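Local coordinates for protein putative branched-chain amino acid ABC transporter (Chromobacterium violaceum, PDB 4PYR) that is of unproven function but binds glutathione, resembles periplasmic binding proteins and may regulate an enzyme, as proposed for its lipoprotein family, at residues E145-A148 and K152-R155; Q204-G209 and T247-A252. All blocks are in the same frame, centred on the assembly; numbering follows the deposited sequence.

The chain begins in a lobe built on a parallel sheet that runs from strand 36-42 to strand 99-101. It then enters a second lobe with a mixed sheet. Contact 1 falls there and joins the last part of helix 133-150 to the chain that leaves it for strand 155-158, with three residues between the segments. Contact 2 opens later, after strand 199-201 of the same sheet. It closes a loop of 37 residues on helix 245-265, which packs against helix 16-33 of the first lobe. The two loops follow in series, neither nested nor crossed; the centres of the contacts are about 28 Å apart. Contact 1 is local to the second lobe's surface, whereas contact 2 ties that lobe to a helix beside the first.

Contact 1: residues E145-A148 and K152-R155; sequences EWRA and KPVR
Trp146 and Val154 form the apolar half of this contact. Trp146 CB starts the meeting, 4.0 Å from Val154 CB. Trp146 CG is held anti to the backbone N (chi1 -171°), which swings the indole toward the chain leaving the helix. Trp146 CG then lies 3.7 Å from Val154 CB. Trp146 CD1 is the atom most closely engaged, at 3.5 Å from the same Val154 CB. Lys152 O sits at the ring edge, near its plane. The Val154 methyl CG2 comes over one face of the Trp146 five-membered ring, 4.1 Å from its centroid and only 10° off the normal, a CH-pi contact. At Trp146 NE1 the distance to Val154 CB has grown to 4.1 Å. The Trp146 side chain also packs on Ala114 and Met117 of helix 106-119. Arg118 adds a cation-pi contact to the Trp146 ring.

The segments belong to a beta-alpha-beta unit: strand 125-129, helix 133-150 and the neighbouring parallel strand 155-158. Here the last part of the helix packs against the loop that leads into the next strand. Arg147 works on the outer side. Its CA-H points at Lys152 O, with Arg147 CA to Lys152 O 3.4 Å and 163° at the hydrogen. The arginine chain bends at chi3, and one guanidinium face meets the Pro153 ring, with Arg147 NH2 3.8 Å from Pro153 CB.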
loop_
_atom_site.group_PDB
_atom_site.type_symbol
_atom_site.label_atom_id
_atom_site.label_comp_id
_atom_site.label_asym_id
_atom_site.label_seq_id
_atom_site.Cartn_x
_atom_site.Cartn_y
_atom_site.Cartn_z
ATOM N N GLU A 145 -9.820 -9.320 -11.183
ATOM C CA GLU A 145 -8.546 -9.610 -11.803
ATOM C C GLU A 145 -8.460 -11.050 -12.309
ATOM O O GLU A 145 -7.995 -11.305 -13.406
ATOM C CB GLU A 145 -7.399 -9.302 -10.845
ATOM C CG GLU A 145 -6.027 -9.386 -11.514
ATOM C CD GLU A 145 -5.755 -8.273 -12.531
ATOM O OE1 GLU A 145 -6.325 -7.149 -12.505
ATOM O OE2 GLU A 145 -4.858 -8.518 -13.348
ATOM N N TRP A 146 -8.919 -12.004 -11.501
ATOM C CA TRP A 146 -8.918 -13.410 -11.901
ATOM C C TRP A 146 -9.722 -13.590 -13.195
ATOM O O TRP A 146 -9.284 -14.251 -14.130
ATOM C CB TRP A 146 -9.560 -14.318 -10.751
ATOM C CG TRP A 146 -9.349 -15.753 -11.068
ATOM C CD1 TRP A 146 -10.185 -16.589 -11.741
ATOM C CD2 TRP A 146 -8.170 -16.496 -10.794
ATOM N NE1 TRP A 146 -9.592 -17.812 -11.916
ATOM C CE2 TRP A 146 -8.359 -17.787 -11.319
ATOM C CE3 TRP A 146 -6.966 -16.193 -10.132
ATOM C CZ2 TRP A 146 -7.369 -18.774 -11.255
ATOM C CZ3 TRP A 146 -6.020 -17.148 -10.060
ATOM C CH2 TRP A 146 -6.217 -18.435 -10.625
ATOM N N ARG A 147 -10.920 -13.028 -13.211
ATOM C CA ARG A 147 -11.772 -13.122 -14.416
ATOM C C ARG A 147 -11.073 -12.533 -15.667
ATOM O O ARG A 147 -11.123 -13.138 -16.749
ATOM C CB ARG A 147 -13.164 -12.472 -14.197
ATOM C CG ARG A 147 -14.186 -12.790 -15.303
ATOM C CD ARG A 147 -15.321 -11.782 -15.297
ATOM N NE ARG A 147 -16.167 -11.923 -14.084
ATOM C CZ ARG A 147 -17.275 -12.681 -14.003
ATOM N NH1 ARG A 147 -17.675 -13.380 -15.052
ATOM N NH2 ARG A 147 -17.976 -12.752 -12.890
ATOM N N ALA A 148 -10.425 -11.378 -15.490
ATOM C CA ALA A 148 -9.720 -10.705 -16.576
ATOM C C ALA A 148 -8.634 -11.615 -17.162
ATOM O O ALA A 148 -8.478 -11.715 -18.355
ATOM C CB ALA A 148 -9.108 -9.369 -16.098
ATOM N N LYS A 152 -12.779 -16.600 -17.048
ATOM C CA LYS A 152 -13.871 -17.313 -16.353
ATOM C C LYS A 152 -13.807 -16.791 -14.907
ATOM O O LYS A 152 -12.742 -16.415 -14.425
ATOM C CB LYS A 152 -13.663 -18.843 -16.366
ATOM C CG LYS A 152 -13.732 -19.531 -17.737
ATOM C CD LYS A 152 -15.146 -19.865 -18.222
ATOM C CE LYS A 152 -15.175 -20.580 -19.574
ATOM N NZ LYS A 152 -16.299 -21.561 -19.717
ATOM N N PRO A 153 -14.955 -16.742 -14.210
ATOM C CA PRO A 153 -14.958 -16.289 -12.802
ATOM C C PRO A 153 -14.216 -17.252 -11.874
ATOM O O PRO A 153 -14.117 -18.475 -12.140
ATOM C CB PRO A 153 -16.456 -16.223 -12.471
ATOM C CG PRO A 153 -17.103 -17.078 -13.458
ATOM C CD PRO A 153 -16.297 -17.077 -14.705
ATOM N N VAL A 154 -13.669 -16.703 -10.813
ATOM C CA VAL A 154 -13.155 -17.546 -9.715
ATOM C C VAL A 154 -14.322 -18.020 -8.862
ATOM O O VAL A 154 -15.270 -17.285 -8.684
ATOM C CB VAL A 154 -12.120 -16.767 -8.881
ATOM C CG1 VAL A 154 -12.764 -15.704 -7.998
ATOM C CG2 VAL A 154 -11.295 -17.707 -8.022
ATOM N N ARG A 155 -14.232 -19.249 -8.364
ATOM C CA ARG A 155 -15.164 -19.734 -7.336
ATOM C C ARG A 155 -14.984 -18.922 -6.068
ATOM O O ARG A 155 -13.882 -18.808 -5.547
ATOM C CB ARG A 155 -14.896 -21.202 -7.041
ATOM C CG ARG A 155 -15.909 -21.831 -6.096
ATOM C CD ARG A 155 -16.223 -23.257 -6.522
ATOM N NE ARG A 155 -16.854 -23.245 -7.827
ATOM C CZ ARG A 155 -18.149 -23.438 -8.022
ATOM N NH1 ARG A 155 -18.948 -23.673 -7.013
ATOM N NH2 ARG A 155 -18.635 -23.401 -9.227
#

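Contact 2: residues Q204-G209 and T247-A252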
loop_
_atom_site.group_PDB
_atom_site.type_symbol
_atom_site.label_atom_id
_atom_site.label_comp_id
_atom_site.label_asym_id
_atom_site.label_seq_id
_atom_site.Cartn_x
_atom_site.Cartn_y
_atom_site.Cartn_z
ATOM N N GLN A 204 -2.925 -8.066 4.515
ATOM C CA GLN A 204 -3.988 -8.157 5.513
ATOM C C GLN A 204 -3.629 -9.182 6.600
ATOM O O GLN A 204 -3.918 -8.958 7.784
ATOM C CB GLN A 204 -5.321 -8.525 4.809
ATOM C CG GLN A 204 -6.543 -8.696 5.713
ATOM C CD GLN A 204 -7.727 -9.224 4.930
ATOM O OE1 GLN A 204 -7.579 -10.098 4.048
ATOM N NE2 GLN A 204 -8.913 -8.717 5.249
ATOM N N LEU A 205 -2.986 -10.280 6.202
ATOM C CA LEU A 205 -2.665 -11.372 7.159
ATOM C C LEU A 205 -1.418 -11.192 7.967
ATOM O O LEU A 205 -1.215 -11.898 8.966
ATOM C CB LEU A 205 -2.580 -12.695 6.404
ATOM C CG LEU A 205 -3.855 -13.019 5.632
ATOM C CD1 LEU A 205 -3.681 -14.359 4.978
ATOM C CD2 LEU A 205 -5.090 -13.004 6.521
ATOM N N ASN A 206 -0.558 -10.265 7.546
ATOM C CA ASN A 206 0.715 -10.037 8.202
ATOM C C ASN A 206 0.567 -8.861 9.149
ATOM O O ASN A 206 0.736 -7.689 8.820
ATOM C CB ASN A 206 1.819 -9.810 7.142
ATOM C CG ASN A 206 3.208 -9.722 7.754
ATOM O OD1 ASN A 206 3.430 -10.165 8.893
ATOM N ND2 ASN A 206 4.173 -9.168 7.001
ATOM N N VAL A 207 0.193 -9.191 10.370
ATOM C CA VAL A 207 -0.138 -8.178 11.340
ATOM C C VAL A 207 0.980 -7.946 12.334
ATOM O O VAL A 207 1.047 -6.866 12.956
ATOM C CB VAL A 207 -1.462 -8.520 12.068
ATOM C CG1 VAL A 207 -1.278 -9.702 13.005
ATOM C CG2 VAL A 207 -1.946 -7.297 12.840
ATOM N N GLY A 208 1.873 -8.929 12.456
ATOM C CA GLY A 208 2.970 -8.883 13.373
ATOM C C GLY A 208 2.755 -9.821 14.535
ATOM O O GLY A 208 1.695 -10.418 14.653
ATOM N N GLY A 209 3.765 -9.935 15.378
ATOM C CA GLY A 209 3.713 -10.839 16.543
ATOM C C GLY A 209 3.628 -12.325 16.190
ATOM O O GLY A 209 3.836 -12.733 15.045
ATOM N N THR A 247 1.475 0.275 11.052
ATOM C CA THR A 247 2.219 1.509 11.259
ATOM C C THR A 247 3.606 1.569 10.577
ATOM O O THR A 247 3.981 2.572 9.968
ATOM C CB THR A 247 2.393 1.774 12.747
ATOM O OG1 THR A 247 1.113 1.715 13.382
ATOM C CG2 THR A 247 3.004 3.092 12.993
ATOM N N GLU A 248 4.393 0.506 10.728
ATOM C CA GLU A 248 5.673 0.399 10.059
ATOM C C GLU A 248 5.508 0.501 8.539
ATOM O O GLU A 248 6.405 1.008 7.877
ATOM C CB GLU A 248 6.363 -0.895 10.434
ATOM C CG GLU A 248 7.755 -0.953 9.859
ATOM C CD GLU A 248 8.710 -1.858 10.606
ATOM O OE1 GLU A 248 8.272 -2.616 11.491
ATOM O OE2 GLU A 248 9.921 -1.784 10.298
ATOM N N ARG A 249 4.371 0.054 7.990
ATOM C CA ARG A 249 4.120 0.269 6.565
ATOM C C ARG A 249 4.131 1.766 6.278
ATOM O O ARG A 249 4.547 2.142 5.193
ATOM C CB ARG A 249 2.828 -0.398 6.035
ATOM C CG ARG A 249 2.953 -1.923 5.881
ATOM C CD ARG A 249 1.757 -2.627 5.243
ATOM N NE ARG A 249 1.954 -4.034 5.500
ATOM C CZ ARG A 249 1.417 -4.674 6.537
ATOM N NH1 ARG A 249 0.551 -4.056 7.343
ATOM N NH2 ARG A 249 1.708 -5.946 6.738
ATOM N N LEU A 250 3.664 2.588 7.221
ATOM C CA LEU A 250 3.631 4.046 7.003
ATOM C C LEU A 250 5.016 4.651 7.066
ATOM O O LEU A 250 5.316 5.600 6.373
ATOM C CB LEU A 250 2.720 4.774 7.985
ATOM C CG LEU A 250 1.250 4.366 7.956
ATOM C CD1 LEU A 250 0.515 4.924 9.160
ATOM C CD2 LEU A 250 0.615 4.843 6.645
ATOM N N TYR A 251 5.892 4.102 7.896
ATOM C CA TYR A 251 7.296 4.523 7.933
ATOM C C TYR A 251 7.970 4.239 6.587
ATOM O O TYR A 251 8.651 5.129 6.008
ATOM C CB TYR A 251 7.998 3.756 9.067
ATOM C CG TYR A 251 9.482 4.007 9.218
ATOM C CD1 TYR A 251 9.964 5.112 9.938
ATOM C CD2 TYR A 251 10.418 3.129 8.674
ATOM C CE1 TYR A 251 11.336 5.318 10.122
ATOM C CE2 TYR A 251 11.798 3.334 8.820
ATOM C CZ TYR A 251 12.260 4.410 9.552
ATOM O OH TYR A 251 13.612 4.619 9.730
ATOM N N ALA A 252 7.731 3.045 6.059
ATOM C CA ALA A 252 8.294 2.637 4.786
ATOM C C ALA A 252 7.694 3.503 3.692
ATOM O O ALA A 252 8.391 3.849 2.745
ATOM C CB ALA A 252 8.054 1.158 4.517
HETATM O O HOH W 1 -0.800 -5.376 9.520
#
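Asn206 lies in a loop and Arg249 on a helix, with their CA atoms 11.0 Å apart. The backbones do not touch; the arginine spans the gap. In this two-lobed periplasmic-binding-protein fold, residues 204-209 follow strand 199-201 of the second lobe. The chain leaves a 3-10 segment at Leu205 and continues through Gly208 and Gly209, both with positive phi. Residues 247-252 belong to helix 245-265, which packs on helix 16-33 of the first lobe.

Arg249 is extended from CG to NE and reaches Asn206 with its guanidinium edge. Arg249 NH2 donates to Asn206 O over 2.9 Å in a nearly straight bond, 167° at the hydrogen. The donor lies on a carbonyl lone pair, and the oxygen lies in the guanidinium plane. The same NH2 forms a salt bridge with Asp221 OD2, which also accepts from Asn206 ND2. Asp221 thus ties the two side chains together and probably helps fix the arginine's rotation. The amide and guanidinium planes are turned 72° apart. Arg249 also lies beside Leu104, a glutathione-binding residue. Asn206 O takes a second hydrogen bond from water 1, and that water accepts one from Arg249 NH1 at 2.9 Å.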